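PDB 4FTD: uncharacterized protein from Bacteroides eggerthii, which is of unknown function but folds as a six-bladed beta-propeller with an added immunoglobulin-like domain, and may act in carbohydrate metabolism. Local coordinates for residues V121-G126 / Y398-G403; S205-G210 / H245-S250; P239-R244 / A268-K273; L370-L375 / L429-S434. One frame throughout, in Å; residues are numbered along the deposited sequence.

Contact 1: residues V121-G126 / Y398-G403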
loop_
_atom_site.group_PDB
_atom_site.type_symbol
_atom_site.label_atom_id
_atom_site.label_comp_id
_atom_site.label_asym_id
_atom_site.label_seq_id
_atom_site.Cartn_x
_atom_site.Cartn_y
_atom_site.Cartn_z
ATOM N N VAL A 121 -5.403 -1.683 -12.555
ATOM C CA VAL A 121 -6.538 -1.920 -11.655
ATOM C C VAL A 121 -7.407 -3.092 -12.088
ATOM O O VAL A 121 -7.771 -3.188 -13.245
ATOM C CB VAL A 121 -7.419 -0.655 -11.551
ATOM C CG1 VAL A 121 -8.578 -0.881 -10.593
ATOM C CG2 VAL A 121 -6.574 0.529 -11.072
ATOM N N TYR A 122 -7.720 -3.978 -11.138
ATOM C CA TYR A 122 -8.698 -5.044 -11.314
ATOM C C TYR A 122 -9.809 -4.707 -10.330
ATOM O O TYR A 122 -9.689 -4.907 -9.102
ATOM C CB TYR A 122 -8.078 -6.409 -11.057
ATOM C CG TYR A 122 -6.877 -6.638 -11.930
ATOM C CD1 TYR A 122 -7.011 -6.919 -13.295
ATOM C CD2 TYR A 122 -5.599 -6.536 -11.408
ATOM C CE1 TYR A 122 -5.892 -7.119 -14.106
ATOM C CE2 TYR A 122 -4.484 -6.720 -12.205
ATOM C CZ TYR A 122 -4.622 -7.007 -13.537
ATOM O OH TYR A 122 -3.455 -7.207 -14.230
ATOM N N ASN A 123 -10.884 -4.162 -10.879
ATOM C CA ASN A 123 -11.961 -3.578 -10.102
ATOM C C ASN A 123 -13.200 -4.447 -9.939
ATOM O O ASN A 123 -13.799 -4.849 -10.926
ATOM C CB ASN A 123 -12.383 -2.284 -10.754
ATOM C CG ASN A 123 -13.435 -1.557 -9.941
ATOM O OD1 ASN A 123 -13.431 -1.595 -8.716
ATOM N ND2 ASN A 123 -14.308 -0.868 -10.623
ATOM N N PHE A 124 -13.566 -4.696 -8.682
ATOM C CA PHE A 124 -14.811 -5.422 -8.330
ATOM C C PHE A 124 -15.655 -4.573 -7.374
ATOM O O PHE A 124 -16.217 -5.090 -6.405
ATOM C CB PHE A 124 -14.534 -6.840 -7.828
ATOM C CG PHE A 124 -13.839 -7.677 -8.869
ATOM C CD1 PHE A 124 -12.453 -7.578 -9.031
ATOM C CD2 PHE A 124 -14.572 -8.446 -9.763
ATOM C CE1 PHE A 124 -11.807 -8.255 -10.030
ATOM C CE2 PHE A 124 -13.932 -9.132 -10.772
ATOM C CZ PHE A 124 -12.549 -9.036 -10.917
ATOM N N SER A 125 -15.753 -3.286 -7.730
ATOM C CA SER A 125 -16.514 -2.273 -6.989
ATOM C C SER A 125 -17.265 -1.413 -7.975
ATOM O O SER A 125 -17.111 -1.601 -9.177
ATOM C CB SER A 125 -15.606 -1.407 -6.099
ATOM O OG SER A 125 -14.852 -0.434 -6.823
ATOM N N GLY A 126 -18.065 -0.474 -7.454
ATOM C CA GLY A 126 -18.792 0.500 -8.250
ATOM C C GLY A 126 -19.709 -0.225 -9.191
ATOM O O GLY A 126 -20.410 -1.135 -8.778
ATOM N N TYR A 398 -2.132 8.259 -3.455
ATOM C CA TYR A 398 -2.965 7.477 -4.389
ATOM C C TYR A 398 -4.326 7.223 -3.745
ATOM O O TYR A 398 -4.393 6.992 -2.546
ATOM C CB TYR A 398 -2.312 6.122 -4.750
ATOM C CG TYR A 398 -3.169 5.289 -5.678
ATOM C CD1 TYR A 398 -3.249 5.592 -7.035
ATOM C CD2 TYR A 398 -3.954 4.235 -5.188
ATOM C CE1 TYR A 398 -4.063 4.856 -7.889
ATOM C CE2 TYR A 398 -4.779 3.501 -6.033
ATOM C CZ TYR A 398 -4.823 3.804 -7.377
ATOM O OH TYR A 398 -5.646 3.088 -8.199
ATOM N N GLN A 399 -5.392 7.265 -4.546
ATOM C CA GLN A 399 -6.746 7.010 -4.080
ATOM C C GLN A 399 -7.508 6.234 -5.130
ATOM O O GLN A 399 -7.394 6.533 -6.320
ATOM C CB GLN A 399 -7.488 8.319 -3.853
ATOM C CG GLN A 399 -8.867 8.163 -3.230
ATOM C CD GLN A 399 -9.579 9.480 -3.090
ATOM O OE1 GLN A 399 -9.892 10.136 -4.077
ATOM N NE2 GLN A 399 -9.844 9.867 -1.870
ATOM N N PHE A 400 -8.252 5.222 -4.692
ATOM C CA PHE A 400 -9.169 4.512 -5.563
ATOM C C PHE A 400 -10.502 4.469 -4.836
ATOM O O PHE A 400 -10.627 3.826 -3.813
ATOM C CB PHE A 400 -8.705 3.108 -5.951
ATOM C CG PHE A 400 -9.584 2.496 -7.013
ATOM C CD1 PHE A 400 -10.764 1.850 -6.666
ATOM C CD2 PHE A 400 -9.267 2.637 -8.360
ATOM C CE1 PHE A 400 -11.610 1.334 -7.639
ATOM C CE2 PHE A 400 -10.110 2.121 -9.343
ATOM C CZ PHE A 400 -11.291 1.483 -8.977
ATOM N N LYS A 401 -11.470 5.186 -5.365
ATOM C CA LYS A 401 -12.791 5.277 -4.795
ATOM C C LYS A 401 -13.601 4.032 -5.131
ATOM O O LYS A 401 -13.741 3.694 -6.309
ATOM C CB LYS A 401 -13.456 6.522 -5.350
ATOM C CG LYS A 401 -12.983 7.803 -4.684
ATOM C CD LYS A 401 -13.729 8.979 -5.282
ATOM C CE LYS A 401 -14.339 9.856 -4.216
ATOM N NZ LYS A 401 -15.449 9.217 -3.422
ATOM N N LEU A 402 -14.164 3.385 -4.101
ATOM C CA LEU A 402 -14.900 2.132 -4.251
ATOM C C LEU A 402 -16.387 2.363 -4.555
ATOM O O LEU A 402 -17.106 1.419 -4.831
ATOM C CB LEU A 402 -14.726 1.256 -2.992
ATOM C CG LEU A 402 -13.313 0.802 -2.589
ATOM C CD1 LEU A 402 -13.260 0.273 -1.146
ATOM C CD2 LEU A 402 -12.860 -0.235 -3.587
ATOM N N GLY A 403 -16.849 3.612 -4.475
ATOM C CA GLY A 403 -18.268 3.926 -4.675
ATOM C C GLY A 403 -19.098 3.538 -3.454
ATOM O O GLY A 403 -18.581 3.152 -2.399
HETATM O O HOH W 1 -15.474 2.053 -7.590
HETATM O O HOH W 2 -19.440 0.327 -5.074
#
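The ring of Phe400 reaches across from strand 398-401 into a row formed by Val121, Asn123 and Ser125, and so joins two neighbouring blades of the six-bladed propeller. Strand 120-125 is the outer strand that closes the last blade, whose other strands come from the C-terminal end of the chain. A CG anti to the backbone N (chi1 -171°) carries the Phe400 ring out toward this row. Val121 comes at it from the opposite direction, obliquely, its CG1 3.6 Å from Phe400 CE2. The Asn123 amide crosses further along the ring, its plane turned 66° from the ring plane and OD1 3.6 Å from Phe400 CE1. Ser125 OG lies in the ring plane, at the edge. Beyond the ring, Val121 CG2 touches Tyr398 OH, and Ser125 CB sits 3.4 Å from Leu402 O. Val441 of strand 439-446 packs against Val121, Phe400 and Leu402.

Ser125 OG is fixed by Asn123: it donates to a lone pair of OD1, in the carbonyl plane, at 2.6 Å, and Ser125 N adds a weak bond to the same oxygen. With an alanine here in place of Asn123, Ser125 OG would probably lose the acceptor that sets its rotation, and a gap would open beside Phe400 CE1 and CZ. Where the two segments leave their strands, water bridges them. Water 1 donates to both Ser125 OG and Lys401 O. Gly126 N makes a weak bond to Leu402 O, and water 2 links the same pair, accepting from Gly126 N at 2.9 Å and donating to Leu402 O at 2.6 Å.

Contact 2: residues S205-G210 / H245-S250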
loop_
_atom_site.group_PDB
_atom_site.type_symbol
_atom_site.label_atom_id
_atom_site.label_comp_id
_atom_site.label_asym_id
_atom_site.label_seq_id
_atom_site.Cartn_x
_atom_site.Cartn_y
_atom_site.Cartn_z
ATOM N N SER A 205 -13.771 -16.032 11.904
ATOM C CA SER A 205 -14.274 -15.916 13.243
ATOM C C SER A 205 -15.787 -15.674 13.227
ATOM O O SER A 205 -16.289 -14.980 12.329
ATOM C CB SER A 205 -13.554 -14.810 13.992
ATOM O OG SER A 205 -13.487 -13.572 13.248
ATOM N N SER A 206 -16.474 -16.196 14.242
ATOM C CA SER A 206 -17.901 -15.993 14.395
ATOM C C SER A 206 -18.179 -14.578 14.936
ATOM O O SER A 206 -17.226 -13.828 15.259
ATOM C CB SER A 206 -18.496 -17.067 15.331
ATOM O OG SER A 206 -18.168 -16.886 16.687
ATOM N N LEU A 207 -19.452 -14.241 15.006
ATOM C CA LEU A 207 -19.964 -13.060 15.679
ATOM C C LEU A 207 -20.652 -13.588 16.949
ATOM O O LEU A 207 -21.598 -14.379 16.860
ATOM C CB LEU A 207 -20.946 -12.217 14.839
ATOM C CG LEU A 207 -21.479 -11.026 15.690
ATOM C CD1 LEU A 207 -20.545 -9.907 15.450
ATOM C CD2 LEU A 207 -22.872 -10.615 15.285
ATOM N N SER A 208 -20.115 -13.186 18.117
ATOM C CA SER A 208 -20.667 -13.530 19.405
ATOM C C SER A 208 -21.561 -12.377 19.860
ATOM O O SER A 208 -21.050 -11.308 20.204
ATOM C CB SER A 208 -19.531 -13.719 20.458
ATOM O OG SER A 208 -20.045 -13.882 21.783
ATOM N N GLY A 209 -22.866 -12.603 19.934
ATOM C CA GLY A 209 -23.826 -11.568 20.336
ATOM C C GLY A 209 -24.071 -11.370 21.831
ATOM O O GLY A 209 -24.873 -10.543 22.199
ATOM N N GLY A 210 -23.398 -12.117 22.700
ATOM C CA GLY A 210 -23.567 -11.927 24.148
ATOM C C GLY A 210 -22.571 -12.819 24.826
ATOM O O GLY A 210 -21.858 -13.557 24.156
ATOM N N HIS A 245 -18.727 -9.419 20.449
ATOM C CA HIS A 245 -17.411 -9.440 19.749
ATOM C C HIS A 245 -17.498 -10.109 18.413
ATOM O O HIS A 245 -18.334 -10.983 18.212
ATOM C CB HIS A 245 -16.411 -10.188 20.588
ATOM C CG HIS A 245 -16.207 -9.559 21.920
ATOM N ND1 HIS A 245 -16.999 -9.867 23.014
ATOM C CD2 HIS A 245 -15.320 -8.616 22.326
ATOM C CE1 HIS A 245 -16.580 -9.146 24.041
ATOM N NE2 HIS A 245 -15.575 -8.373 23.649
ATOM N N GLY A 246 -16.645 -9.684 17.494
ATOM C CA GLY A 246 -16.615 -10.266 16.157
ATOM C C GLY A 246 -17.095 -9.359 15.065
ATOM O O GLY A 246 -17.108 -9.762 13.914
ATOM N N ASP A 247 -17.534 -8.141 15.391
ATOM C CA ASP A 247 -17.898 -7.215 14.332
ATOM C C ASP A 247 -16.703 -6.797 13.471
ATOM O O ASP A 247 -16.884 -6.494 12.333
ATOM C CB ASP A 247 -18.490 -5.926 14.920
ATOM C CG ASP A 247 -19.932 -6.123 15.363
ATOM O OD1 ASP A 247 -20.765 -6.406 14.463
ATOM O OD2 ASP A 247 -20.233 -5.963 16.557
ATOM N N ASN A 248 -15.531 -6.733 14.102
ATOM C CA ASN A 248 -14.259 -6.334 13.508
ATOM C C ASN A 248 -13.227 -7.361 13.961
ATOM O O ASN A 248 -13.474 -8.098 14.893
ATOM C CB ASN A 248 -13.838 -4.901 13.892
ATOM C CG ASN A 248 -13.684 -4.699 15.382
ATOM O OD1 ASN A 248 -12.720 -5.214 15.986
ATOM N ND2 ASN A 248 -14.617 -3.932 15.999
ATOM N N ALA A 249 -12.140 -7.471 13.219
ATOM C CA ALA A 249 -11.027 -8.306 13.598
ATOM C C ALA A 249 -9.762 -7.786 12.959
ATOM O O ALA A 249 -9.776 -7.346 11.803
ATOM C CB ALA A 249 -11.260 -9.735 13.213
ATOM N N SER A 250 -8.687 -7.770 13.734
ATOM C CA SER A 250 -7.340 -7.471 13.161
ATOM C C SER A 250 -6.407 -8.644 13.445
ATOM O O SER A 250 -5.957 -8.848 14.563
ATOM C CB SER A 250 -6.801 -6.168 13.685
ATOM O OG SER A 250 -7.764 -5.145 13.670
HETATM O O HOH W 3 -15.828 -12.246 13.343
HETATM O O HOH W 4 -19.272 -11.551 23.048
#
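Ser208 and His245 form a single antiparallel bridge, a hydrogen-bonded pair, and the tight half of the contact is built round it. Ser208 N donates to His245 O over 2.8 Å, arriving almost in line with the carbonyl bond, while His245 N returns a 3.0 Å bond to Ser208 O. One residue on, the two backbones press together closely. Gly246 CA lies 3.7 Å from Ser206 O, and a side chain at this position would run into Ser206 O and Leu207 CA, so only a glycine fits. Leu207 holds its CG anti to the backbone N (chi1 177°), which carries CD1 onto the Gly246-Asp247 peptide, 3.5 Å from Gly246 C, with the Asp247 carboxylate alongside. That carboxylate is committed elsewhere, to a salt bridge with Arg244 and a bond to Asn266.

The looser parts lie to both sides of this bridge and are spanned by water, although the residues themselves are buried. Water 3 sits 2.7 Å from Ser205 OG, with Ser206 O and Gly246 O among the acceptors competing for its protons; Ser205 OG also bonds Tyr251 OH. On the other side water 4 lies in the plane of the imidazole, 2.8 Å from His245 ND1, and donates to Ser208 OG, which also bonds Ser213 O; NE2 of the ring turns to Glu270. Here the connection leading from the outer strand 228-233 of one blade to the inner strand 250-253 of the next is pinned against the end of strand 201-207, the blade-to-blade crossing of a beta-propeller.

Contact 3: residues P239-R244 / A268-K273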
loop_
_atom_site.group_PDB
_atom_site.type_symbol
_atom_site.label_atom_id
_atom_site.label_comp_id
_atom_site.label_asym_id
_atom_site.label_seq_id
_atom_site.Cartn_x
_atom_site.Cartn_y
_atom_site.Cartn_z
ATOM N N PRO A 239 -12.908 -11.660 32.581
ATOM C CA PRO A 239 -13.230 -10.446 33.369
ATOM C C PRO A 239 -13.005 -9.148 32.571
ATOM O O PRO A 239 -11.981 -9.008 31.928
ATOM C CB PRO A 239 -12.236 -10.519 34.551
ATOM C CG PRO A 239 -11.925 -11.978 34.671
ATOM C CD PRO A 239 -11.873 -12.471 33.241
ATOM N N GLY A 240 -13.973 -8.236 32.597
ATOM C CA GLY A 240 -13.870 -6.944 31.891
ATOM C C GLY A 240 -14.319 -6.949 30.430
ATOM O O GLY A 240 -14.402 -5.894 29.792
ATOM N N ALA A 241 -14.617 -8.114 29.858
ATOM C CA ALA A 241 -15.012 -8.138 28.454
ATOM C C ALA A 241 -16.388 -7.518 28.315
ATOM O O ALA A 241 -17.173 -7.578 29.236
ATOM C CB ALA A 241 -15.017 -9.566 27.878
ATOM N N GLY A 242 -16.674 -6.954 27.145
ATOM C CA GLY A 242 -17.997 -6.447 26.824
ATOM C C GLY A 242 -18.943 -7.516 26.304
ATOM O O GLY A 242 -18.694 -8.742 26.389
ATOM N N ASN A 243 -20.031 -7.050 25.723
ATOM C CA ASN A 243 -21.145 -7.910 25.339
ATOM C C ASN A 243 -20.992 -8.653 24.056
ATOM O O ASN A 243 -21.218 -9.868 24.006
ATOM C CB ASN A 243 -22.455 -7.108 25.300
ATOM C CG ASN A 243 -22.925 -6.757 26.683
ATOM O OD1 ASN A 243 -22.917 -7.608 27.564
ATOM N ND2 ASN A 243 -23.304 -5.497 26.897
ATOM N N ARG A 244 -20.640 -7.913 23.014
ATOM C CA ARG A 244 -20.640 -8.456 21.663
ATOM C C ARG A 244 -19.282 -8.308 20.979
ATOM O O ARG A 244 -18.762 -7.193 20.917
ATOM C CB ARG A 244 -21.761 -7.782 20.885
ATOM C CG ARG A 244 -21.680 -7.962 19.373
ATOM C CD ARG A 244 -22.992 -7.505 18.728
ATOM N NE ARG A 244 -22.805 -7.219 17.312
ATOM C CZ ARG A 244 -23.770 -7.293 16.385
ATOM N NH1 ARG A 244 -25.022 -7.609 16.707
ATOM N NH2 ARG A 244 -23.500 -6.989 15.146
ATOM N N ALA A 268 -17.487 -0.505 21.639
ATOM C CA ALA A 268 -16.185 0.200 21.594
ATOM C C ALA A 268 -15.700 0.571 23.008
ATOM O O ALA A 268 -15.248 1.694 23.252
ATOM C CB ALA A 268 -16.256 1.440 20.681
ATOM N N THR A 269 -15.856 -0.357 23.951
ATOM C CA THR A 269 -15.301 -0.199 25.306
ATOM C C THR A 269 -13.935 -0.874 25.413
ATOM O O THR A 269 -13.128 -0.496 26.252
ATOM C CB THR A 269 -16.198 -0.761 26.419
ATOM O OG1 THR A 269 -16.334 -2.173 26.237
ATOM C CG2 THR A 269 -17.594 -0.056 26.450
ATOM N N GLU A 270 -13.673 -1.891 24.600
ATOM C CA GLU A 270 -12.422 -2.621 24.710
ATOM C C GLU A 270 -12.087 -3.380 23.465
ATOM O O GLU A 270 -12.879 -3.444 22.541
ATOM C CB GLU A 270 -12.515 -3.618 25.911
ATOM C CG GLU A 270 -13.800 -4.492 26.032
ATOM C CD GLU A 270 -13.805 -5.788 25.206
ATOM O OE1 GLU A 270 -12.835 -6.040 24.469
ATOM O OE2 GLU A 270 -14.783 -6.594 25.289
ATOM N N PHE A 271 -10.895 -3.966 23.484
ATOM C CA PHE A 271 -10.456 -4.994 22.568
ATOM C C PHE A 271 -10.092 -6.222 23.380
ATOM O O PHE A 271 -9.518 -6.111 24.443
ATOM C CB PHE A 271 -9.193 -4.571 21.829
ATOM C CG PHE A 271 -9.422 -3.619 20.704
ATOM C CD1 PHE A 271 -9.298 -2.269 20.897
ATOM C CD2 PHE A 271 -9.739 -4.080 19.449
ATOM C CE1 PHE A 271 -9.503 -1.393 19.866
ATOM C CE2 PHE A 271 -9.942 -3.210 18.412
ATOM C CZ PHE A 271 -9.820 -1.863 18.618
ATOM N N LEU A 272 -10.422 -7.387 22.857
ATOM C CA LEU A 272 -9.868 -8.667 23.294
ATOM C C LEU A 272 -8.627 -8.857 22.444
ATOM O O LEU A 272 -8.712 -8.820 21.241
ATOM C CB LEU A 272 -10.837 -9.826 23.030
ATOM C CG LEU A 272 -12.169 -9.703 23.794
ATOM C CD1 LEU A 272 -13.023 -10.954 23.573
ATOM C CD2 LEU A 272 -11.965 -9.415 25.294
ATOM N N LYS A 273 -7.470 -8.967 23.084
ATOM C CA LYS A 273 -6.197 -9.300 22.433
ATOM C C LYS A 273 -5.977 -10.814 22.614
ATOM O O LYS A 273 -5.642 -11.268 23.692
ATOM C CB LYS A 273 -5.026 -8.514 23.055
ATOM C CG LYS A 273 -3.708 -8.852 22.390
ATOM C CD LYS A 273 -2.579 -7.901 22.721
ATOM C CE LYS A 273 -1.975 -8.200 24.078
ATOM N NZ LYS A 273 -0.564 -7.764 24.082
HETATM O O HOH W 5 -16.450 -3.629 28.870
#
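Glu270 OE2 is gripped from two directions, by Gly242 N of the loop that leads from strand 228-233 to strand 250-253 and by His245 NE2 a little further along that loop. The bond from Gly242 N is short and very straight, 2.7 Å with an N-H...O angle of 175°, and it meets the oxygen on its anti side, 16° out of the carboxylate plane. Glu270 gets there by folding: CG lies between the backbone N and the carbonyl carbon (chi1 47°), and the bend at chi2 turns the carboxylate toward the loop, putting OE2 3.5 Å from Ala241 CA. Ala241 completes the seat, its CB 4.0 Å from Leu272 CD2. At the more open end, water 5 donates to both Gly240 O and Thr269 OG1, while Asp265 binds Thr269 OG1 and Glu270 N. A leucine in place of Glu270 would probably leave the N-H of Gly242 and NE2 of His245 without the acceptor they share. Between these segments, the loop joining the second and third blades is fastened to strand 270-277 chiefly through one carboxylate, whose negative charge probably makes a proton on the adjoining imidazole easier to hold.

Contact 4: residues L370-L375 / L429-S434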
loop_
_atom_site.group_PDB
_atom_site.type_symbol
_atom_site.label_atom_id
_atom_site.label_comp_id
_atom_site.label_asym_id
_atom_site.label_seq_id
_atom_site.Cartn_x
_atom_site.Cartn_y
_atom_site.Cartn_z
ATOM N N LEU A 370 -9.765 3.216 -1.149
ATOM C CA LEU A 370 -8.416 2.766 -0.831
ATOM C C LEU A 370 -7.607 4.063 -0.880
ATOM O O LEU A 370 -7.707 4.800 -1.861
ATOM C CB LEU A 370 -7.916 1.773 -1.883
ATOM C CG LEU A 370 -6.526 1.143 -1.817
ATOM C CD1 LEU A 370 -6.461 -0.102 -2.713
ATOM C CD2 LEU A 370 -5.473 2.140 -2.209
ATOM N N GLU A 371 -6.812 4.343 0.155
ATOM C CA GLU A 371 -5.914 5.499 0.150
ATOM C C GLU A 371 -4.524 5.083 0.586
ATOM O O GLU A 371 -4.374 4.235 1.455
ATOM C CB GLU A 371 -6.482 6.603 1.054
ATOM C CG GLU A 371 -7.693 7.258 0.407
ATOM C CD GLU A 371 -8.372 8.317 1.237
ATOM O OE1 GLU A 371 -7.971 8.556 2.394
ATOM O OE2 GLU A 371 -9.337 8.909 0.716
ATOM N N VAL A 372 -3.519 5.668 -0.056
ATOM C CA VAL A 372 -2.130 5.446 0.263
ATOM C C VAL A 372 -1.507 6.789 0.630
ATOM O O VAL A 372 -1.660 7.780 -0.105
ATOM C CB VAL A 372 -1.377 4.834 -0.932
ATOM C CG1 VAL A 372 0.054 4.528 -0.541
ATOM C CG2 VAL A 372 -2.091 3.580 -1.404
ATOM N N TYR A 373 -0.813 6.814 1.768
ATOM C CA TYR A 373 -0.125 7.989 2.249
ATOM C C TYR A 373 1.357 7.719 2.236
ATOM O O TYR A 373 1.796 6.600 2.510
ATOM C CB TYR A 373 -0.576 8.343 3.650
ATOM C CG TYR A 373 -1.968 8.847 3.685
ATOM C CD1 TYR A 373 -2.235 10.214 3.525
ATOM C CD2 TYR A 373 -3.034 7.971 3.836
ATOM C CE1 TYR A 373 -3.516 10.690 3.540
ATOM C CE2 TYR A 373 -4.324 8.433 3.868
ATOM C CZ TYR A 373 -4.563 9.784 3.725
ATOM O OH TYR A 373 -5.846 10.215 3.746
ATOM N N ASP A 374 2.133 8.740 1.917
ATOM C CA ASP A 374 3.599 8.605 1.877
ATOM C C ASP A 374 4.201 8.836 3.260
ATOM O O ASP A 374 4.109 9.939 3.795
ATOM C CB ASP A 374 4.200 9.595 0.892
ATOM C CG ASP A 374 5.648 9.273 0.529
ATOM O OD1 ASP A 374 6.342 8.495 1.220
ATOM O OD2 ASP A 374 6.088 9.802 -0.497
ATOM N N LEU A 375 4.820 7.798 3.830
ATOM C CA LEU A 375 5.501 7.909 5.143
ATOM C C LEU A 375 7.008 7.600 5.039
ATOM O O LEU A 375 7.627 7.126 6.000
ATOM C CB LEU A 375 4.797 7.005 6.170
ATOM C CG LEU A 375 3.358 7.332 6.551
ATOM C CD1 LEU A 375 2.898 6.352 7.645
ATOM C CD2 LEU A 375 3.224 8.772 7.027
ATOM N N LEU A 429 4.135 -3.683 -6.562
ATOM C CA LEU A 429 3.386 -3.458 -5.333
ATOM C C LEU A 429 1.903 -3.606 -5.663
ATOM O O LEU A 429 1.361 -2.831 -6.468
ATOM C CB LEU A 429 3.631 -2.047 -4.769
ATOM C CG LEU A 429 2.803 -1.614 -3.547
ATOM C CD1 LEU A 429 3.094 -2.554 -2.395
ATOM C CD2 LEU A 429 3.072 -0.156 -3.171
ATOM N N CYS A 430 1.249 -4.547 -4.998
ATOM C CA CYS A 430 -0.161 -4.874 -5.236
ATOM C C CYS A 430 -0.951 -4.559 -3.979
ATOM O O CYS A 430 -0.626 -5.067 -2.921
ATOM C CB CYS A 430 -0.290 -6.329 -5.620
ATOM S SG CYS A 430 0.855 -6.876 -6.901
ATOM N N LEU A 431 -1.923 -3.652 -4.094
ATOM C CA LEU A 431 -2.714 -3.156 -2.978
ATOM C C LEU A 431 -4.161 -3.596 -3.171
ATOM O O LEU A 431 -4.662 -3.636 -4.289
ATOM C CB LEU A 431 -2.619 -1.623 -2.882
ATOM C CG LEU A 431 -1.195 -1.044 -2.833
ATOM C CD1 LEU A 431 -1.312 0.473 -2.736
ATOM C CD2 LEU A 431 -0.355 -1.585 -1.663
ATOM N N PHE A 432 -4.805 -3.927 -2.065
ATOM C CA PHE A 432 -6.191 -4.378 -2.027
ATOM C C PHE A 432 -6.921 -3.629 -0.947
ATOM O O PHE A 432 -6.373 -3.416 0.150
ATOM C CB PHE A 432 -6.206 -5.851 -1.709
ATOM C CG PHE A 432 -7.573 -6.445 -1.374
ATOM C CD1 PHE A 432 -8.016 -6.513 -0.050
ATOM C CD2 PHE A 432 -8.338 -7.089 -2.387
ATOM C CE1 PHE A 432 -9.230 -7.121 0.268
ATOM C CE2 PHE A 432 -9.524 -7.725 -2.071
ATOM C CZ PHE A 432 -9.973 -7.726 -0.739
ATOM N N ALA A 433 -8.156 -3.281 -1.244
ATOM C CA ALA A 433 -9.133 -2.767 -0.275
ATOM C C ALA A 433 -10.504 -3.373 -0.608
ATOM O O ALA A 433 -10.831 -3.646 -1.784
ATOM C CB ALA A 433 -9.222 -1.242 -0.289
ATOM N N SER A 434 -11.285 -3.605 0.436
ATOM C CA SER A 434 -12.659 -4.074 0.343
ATOM C C SER A 434 -13.487 -3.301 1.341
ATOM O O SER A 434 -13.053 -3.106 2.464
ATOM C CB SER A 434 -12.762 -5.552 0.742
ATOM O OG SER A 434 -14.097 -6.023 0.470
#
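Leu370 and Val372 on one strand meet Leu431 and Ala433 on the other, and everything that passes between the two segments is apolar packing. Leu370 lies on Ala433, with CB 3.7 Å from Ala433 CB. Because its CG stands anti to the backbone N (chi1 179°), the leucine runs on over the strand, and CD1 comes within 4.0 Å of Phe432 C and 4.1 Å of Leu431 CB. The methyl of Ala433 is small enough to let Leu370 settle this close to the backbone.

Further along, Val372 and Leu431 reach for each other tip to tip. Val372 CG2 and Leu431 CD1 are 3.5 Å apart, closer than methyl groups usually sit. Leu431 has its CG anti to the carbonyl carbon (chi1 -53°), which sends CD1 up to the valine.

These strands belong to adjacent blades of the propeller, 369-374 to the fifth and 426-435 to the last; the axes of the two short strands pass 7.8 Å apart at closest approach, their directions 135° apart. The hydrophobic layer goes on beyond them: Leu354 and Tyr352 flank it from the fifth blade, Val441, Phe445 and Tyr416 from the last. On the reverse face of strand 426-435, Phe432 lays its ring nearly parallel to that of Tyr143, in the first blade.

The backbone bonds of 370-373 go to neighbouring strands of their own blade. Leu370 and Val372 pair with Phe400 and Tyr398, and Glu371 and Tyr373 with Val355 and Leu353. Glu371 sets off away from strand 426-435, its OE2 held by Ser367 and Gln399.

From the N terminus the chain passes through the immunoglobulin-like domain and enters the propeller at strand 120-125, where contact 1 opens. Contact 2 opens at 205-210 in the second blade, and contact 3 at 239-244 before contact 2 closes at 245-250; contact 3 then closes at 268-273. These two therefore cross, sharing the connection between the second and third blades and touching through His245 and Glu270. Both fall within the long span of contact 1. Contact 4 opens at 370-375, contact 1 closes at 398-403 and contact 4 at 429-434, so this pair crosses too. Strands 369-374 and 398-401 are neighbours in the fifth blade, and each contact ties that blade to the last.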